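Local atomic coordinates of ATP-dependent DNA helicase (Mycobacterium smegmatis, PDB entry 5V9X), a protein that probably uses ATP hydrolysis to move 3'-to-5' along single-stranded DNA and unwind RNA:DNA duplexes. Residues 286-298 / 393-405. Residues are numbered along the deposited sequence; the frame is centred on the assembly and turned at random.
Sequences LVEAHNSSIVFAN and AVDLVIQVEAPPS. With nucleotides of chain B.
Strands 292-296 and 394-400 run side by side in parallel, 4.7 Å apart at closest approach and 16° off exact alignment, zipped by backbone bonds that include Ile398 N to Ile294 O and Phe296 N to Ile398 O, both 2.8 Å. On one face of the pair Leu396 CB sits over the His290 ring, 4.0 Å from its centroid, a CH-pi contact. The ring is kept from turning by ND1, which donates in the ring plane to Leu286 O at 2.7 Å. Further along this face Ile398 CD1 lies 3.9 Å from Leu286 CB, and Val295 packs against Ile398 and Val400. The other face carries Ile294, Phe296 and Val397; Val397 CG1 comes in at the edge of the Phe296 ring, 3.6 Å from CD2, while Ile294 CG2 covers one ring face.

Beyond the strand ends Asn298 ties down the turn after Val400. Its ND2 donates to Ala402 O (3.1 Å), nearly in the amide plane, and to Glu401 OE1, which it meets from above the carboxylate. Gln399, bent at chi2 (63°), brings NE2 to Asn298 OD1 (3.3 Å) and Glu401 O, and Arg412 bonds both Asn298 OD1 and Gln399 OE1, fixing how the two amides are turned. Asn298 O and Pro404 CB both approach DG6 of chain B, so this end of the sheet borders the bound DNA strand.

The pair lies in the middle of the second RecA-like domain's parallel sheet, between strands 378-381 and 424-429, with helices 276-288 and 300-318 packed on the Val295, Ile398 and Val400 side.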
# COMPACT_ATOMS: atom_id res chain seq x y z
N LEU A 286 17.76 8.65 -20.35
CA LEU A 286 17.36 7.25 -20.31
C LEU A 286 16.12 6.99 -21.15
O LEU A 286 16.02 5.95 -21.81
CB LEU A 286 17.14 6.82 -18.86
CG LEU A 286 18.44 6.59 -18.07
CD1 LEU A 286 18.17 6.52 -16.57
CD2 LEU A 286 19.12 5.32 -18.55
N VAL A 287 15.16 7.93 -21.14
CA VAL A 287 13.96 7.77 -21.96
C VAL A 287 14.34 7.80 -23.44
O VAL A 287 13.93 6.92 -24.22
CB VAL A 287 12.92 8.85 -21.62
CG1 VAL A 287 11.74 8.75 -22.58
CG2 VAL A 287 12.45 8.71 -20.19
N GLU A 288 15.12 8.80 -23.84
CA GLU A 288 15.54 8.91 -25.24
C GLU A 288 16.33 7.69 -25.70
O GLU A 288 16.41 7.44 -26.91
CB GLU A 288 16.37 10.18 -25.44
CG GLU A 288 15.56 11.47 -25.35
CD GLU A 288 16.41 12.72 -25.48
OE1 GLU A 288 17.65 12.62 -25.34
OE2 GLU A 288 15.85 13.81 -25.73
N ALA A 289 16.88 6.94 -24.77
CA ALA A 289 17.62 5.77 -25.13
C ALA A 289 16.81 4.49 -25.13
O ALA A 289 17.31 3.46 -25.52
CB ALA A 289 18.79 5.63 -24.18
N HIS A 290 15.56 4.55 -24.70
CA HIS A 290 14.70 3.37 -24.61
C HIS A 290 13.38 3.64 -25.26
O HIS A 290 13.00 4.78 -25.35
CB HIS A 290 14.43 2.99 -23.17
CG HIS A 290 15.62 2.48 -22.43
ND1 HIS A 290 16.43 3.29 -21.68
CD2 HIS A 290 16.10 1.23 -22.29
CE1 HIS A 290 17.38 2.56 -21.13
NE2 HIS A 290 17.20 1.31 -21.48
N ASN A 291 12.68 2.61 -25.70
CA ASN A 291 11.41 2.83 -26.36
C ASN A 291 10.30 3.45 -25.56
O ASN A 291 9.79 4.48 -25.92
CB ASN A 291 10.87 1.49 -26.79
CG ASN A 291 11.64 0.88 -27.91
OD1 ASN A 291 11.65 1.41 -29.01
ND2 ASN A 291 12.29 -0.23 -27.65
N SER A 292 9.98 2.88 -24.42
CA SER A 292 8.92 3.40 -23.58
C SER A 292 9.39 3.17 -22.19
O SER A 292 9.92 2.14 -21.88
CB SER A 292 7.61 2.69 -23.83
OG SER A 292 6.78 3.42 -24.72
N SER A 293 9.16 4.14 -21.35
CA SER A 293 9.63 4.09 -19.98
C SER A 293 8.53 4.58 -19.05
O SER A 293 7.78 5.50 -19.39
CB SER A 293 10.89 4.94 -19.79
OG SER A 293 11.82 4.70 -20.83
N ILE A 294 8.44 3.96 -17.88
CA ILE A 294 7.56 4.41 -16.81
C ILE A 294 8.43 5.00 -15.71
O ILE A 294 9.28 4.30 -15.15
CB ILE A 294 6.68 3.27 -16.27
CG1 ILE A 294 5.86 2.64 -17.39
CG2 ILE A 294 5.76 3.79 -15.17
CD1 ILE A 294 5.04 1.45 -16.95
N VAL A 295 8.22 6.28 -15.42
CA VAL A 295 8.88 6.95 -14.31
C VAL A 295 7.89 7.01 -13.16
O VAL A 295 6.82 7.63 -13.28
CB VAL A 295 9.37 8.35 -14.71
CG1 VAL A 295 10.15 8.99 -13.57
CG2 VAL A 295 10.21 8.29 -15.97
N PHE A 296 8.21 6.36 -12.05
CA PHE A 296 7.34 6.33 -10.89
C PHE A 296 7.73 7.42 -9.90
O PHE A 296 8.90 7.54 -9.53
CB PHE A 296 7.37 4.96 -10.19
CG PHE A 296 6.55 3.91 -10.88
CD1 PHE A 296 5.17 3.93 -10.82
CD2 PHE A 296 7.17 2.88 -11.59
CE1 PHE A 296 4.41 2.96 -11.45
CE2 PHE A 296 6.41 1.90 -12.22
CZ PHE A 296 5.03 1.94 -12.15
N ALA A 297 6.75 8.22 -9.49
CA ALA A 297 6.92 9.23 -8.46
C ALA A 297 6.03 8.89 -7.28
O ALA A 297 4.91 8.39 -7.46
CB ALA A 297 6.58 10.63 -9.00
N ASN A 298 6.52 9.16 -6.07
CA ASN A 298 5.81 8.78 -4.86
C ASN A 298 4.72 9.77 -4.45
O ASN A 298 4.21 9.67 -3.33
CB ASN A 298 6.81 8.60 -3.71
CG ASN A 298 7.70 7.38 -3.89
OD1 ASN A 298 7.40 6.50 -4.70
ND2 ASN A 298 8.79 7.33 -3.14
N ALA A 393 5.66 -2.57 -24.81
CA ALA A 393 6.61 -1.59 -25.32
C ALA A 393 7.50 -0.99 -24.24
O ALA A 393 8.47 -0.31 -24.58
CB ALA A 393 5.87 -0.47 -26.05
N VAL A 394 7.20 -1.22 -22.97
CA VAL A 394 7.97 -0.64 -21.88
C VAL A 394 9.18 -1.53 -21.62
O VAL A 394 9.05 -2.68 -21.19
CB VAL A 394 7.12 -0.48 -20.61
CG1 VAL A 394 7.96 0.10 -19.48
CG2 VAL A 394 5.92 0.39 -20.89
N ASP A 395 10.38 -1.00 -21.89
CA ASP A 395 11.62 -1.72 -21.60
C ASP A 395 12.48 -0.96 -20.59
O ASP A 395 13.69 -1.19 -20.52
CB ASP A 395 12.41 -2.00 -22.88
CG ASP A 395 12.74 -0.74 -23.67
OD1 ASP A 395 12.21 0.34 -23.34
OD2 ASP A 395 13.53 -0.84 -24.63
N LEU A 396 11.87 -0.08 -19.80
CA LEU A 396 12.59 0.64 -18.74
C LEU A 396 11.58 1.15 -17.73
O LEU A 396 10.55 1.72 -18.11
CB LEU A 396 13.40 1.80 -19.32
CG LEU A 396 14.20 2.62 -18.30
CD1 LEU A 396 15.45 1.86 -17.86
CD2 LEU A 396 14.57 3.99 -18.85
N VAL A 397 11.87 0.94 -16.45
CA VAL A 397 11.16 1.59 -15.35
C VAL A 397 12.17 2.38 -14.54
O VAL A 397 13.22 1.84 -14.16
CB VAL A 397 10.42 0.58 -14.46
CG1 VAL A 397 9.95 1.25 -13.18
CG2 VAL A 397 9.23 -0.02 -15.20
N ILE A 398 11.87 3.64 -14.28
CA ILE A 398 12.70 4.50 -13.45
C ILE A 398 11.93 4.80 -12.17
O ILE A 398 10.76 5.19 -12.22
CB ILE A 398 13.08 5.80 -14.18
CG1 ILE A 398 13.90 5.49 -15.43
CG2 ILE A 398 13.86 6.71 -13.25
CD1 ILE A 398 14.29 6.71 -16.22
N GLN A 399 12.59 4.61 -11.03
CA GLN A 399 12.00 4.86 -9.72
C GLN A 399 12.70 6.06 -9.10
O GLN A 399 13.89 6.00 -8.80
CB GLN A 399 12.11 3.64 -8.82
CG GLN A 399 11.66 3.87 -7.39
CD GLN A 399 10.19 4.23 -7.30
OE1 GLN A 399 9.36 3.65 -7.99
NE2 GLN A 399 9.86 5.20 -6.44
N VAL A 400 11.96 7.16 -8.94
CA VAL A 400 12.48 8.36 -8.29
C VAL A 400 12.21 8.23 -6.80
O VAL A 400 11.07 8.03 -6.38
CB VAL A 400 11.83 9.62 -8.87
CG1 VAL A 400 11.93 10.78 -7.89
CG2 VAL A 400 12.50 9.99 -10.19
N GLU A 401 13.28 8.35 -6.00
CA GLU A 401 13.28 8.09 -4.56
C GLU A 401 13.07 6.61 -4.28
O GLU A 401 12.52 5.89 -5.12
CB GLU A 401 12.21 8.94 -3.84
CG GLU A 401 12.31 8.94 -2.32
CD GLU A 401 11.32 9.88 -1.67
OE1 GLU A 401 10.20 10.03 -2.20
OE2 GLU A 401 11.66 10.48 -0.63
N ALA A 402 13.51 6.14 -3.12
CA ALA A 402 13.28 4.75 -2.76
C ALA A 402 11.78 4.46 -2.74
O ALA A 402 11.00 5.31 -2.30
CB ALA A 402 13.90 4.43 -1.40
N PRO A 403 11.35 3.30 -3.22
CA PRO A 403 9.91 2.99 -3.25
C PRO A 403 9.39 2.69 -1.86
O PRO A 403 10.19 2.44 -0.93
CB PRO A 403 9.84 1.76 -4.17
CG PRO A 403 11.18 1.13 -4.04
CD PRO A 403 12.16 2.24 -3.84
N PRO A 404 8.07 2.70 -1.66
CA PRO A 404 7.53 2.53 -0.29
C PRO A 404 7.85 1.19 0.34
O PRO A 404 7.80 1.08 1.58
CB PRO A 404 6.02 2.71 -0.49
CG PRO A 404 5.78 2.43 -1.93
CD PRO A 404 7.00 2.94 -2.64
N SER A 405 8.17 0.16 -0.44
CA SER A 405 8.56 -1.13 0.11
C SER A 405 9.33 -1.90 -0.95
O SER A 405 9.40 -1.49 -2.12
CB SER A 405 7.35 -1.93 0.60
OG SER A 405 6.44 -2.18 -0.46
P DG B 6 3.01 14.59 2.13
OP1 DG B 6 2.26 15.70 1.50
OP2 DG B 6 2.51 13.99 3.39
O5' DG B 6 3.16 13.41 1.08
C5' DG B 6 2.06 12.62 0.75
C4' DG B 6 2.48 11.56 -0.24
O4' DG B 6 3.48 10.71 0.35
C3' DG B 6 1.35 10.66 -0.71
O3' DG B 6 1.20 10.79 -2.11
C2' DG B 6 1.79 9.24 -0.30
C1' DG B 6 3.29 9.40 -0.11
N9 DG B 6 3.88 8.48 0.88
C8 DG B 6 4.81 8.80 1.84
N7 DG B 6 5.16 7.79 2.59
C5 DG B 6 4.41 6.73 2.10
C6 DG B 6 4.37 5.38 2.51
O6 DG B 6 5.01 4.84 3.43
N1 DG B 6 3.48 4.63 1.75
C2 DG B 6 2.72 5.12 0.71
N2 DG B 6 1.92 4.25 0.09
N3 DG B 6 2.76 6.39 0.31
C4 DG B 6 3.62 7.14 1.04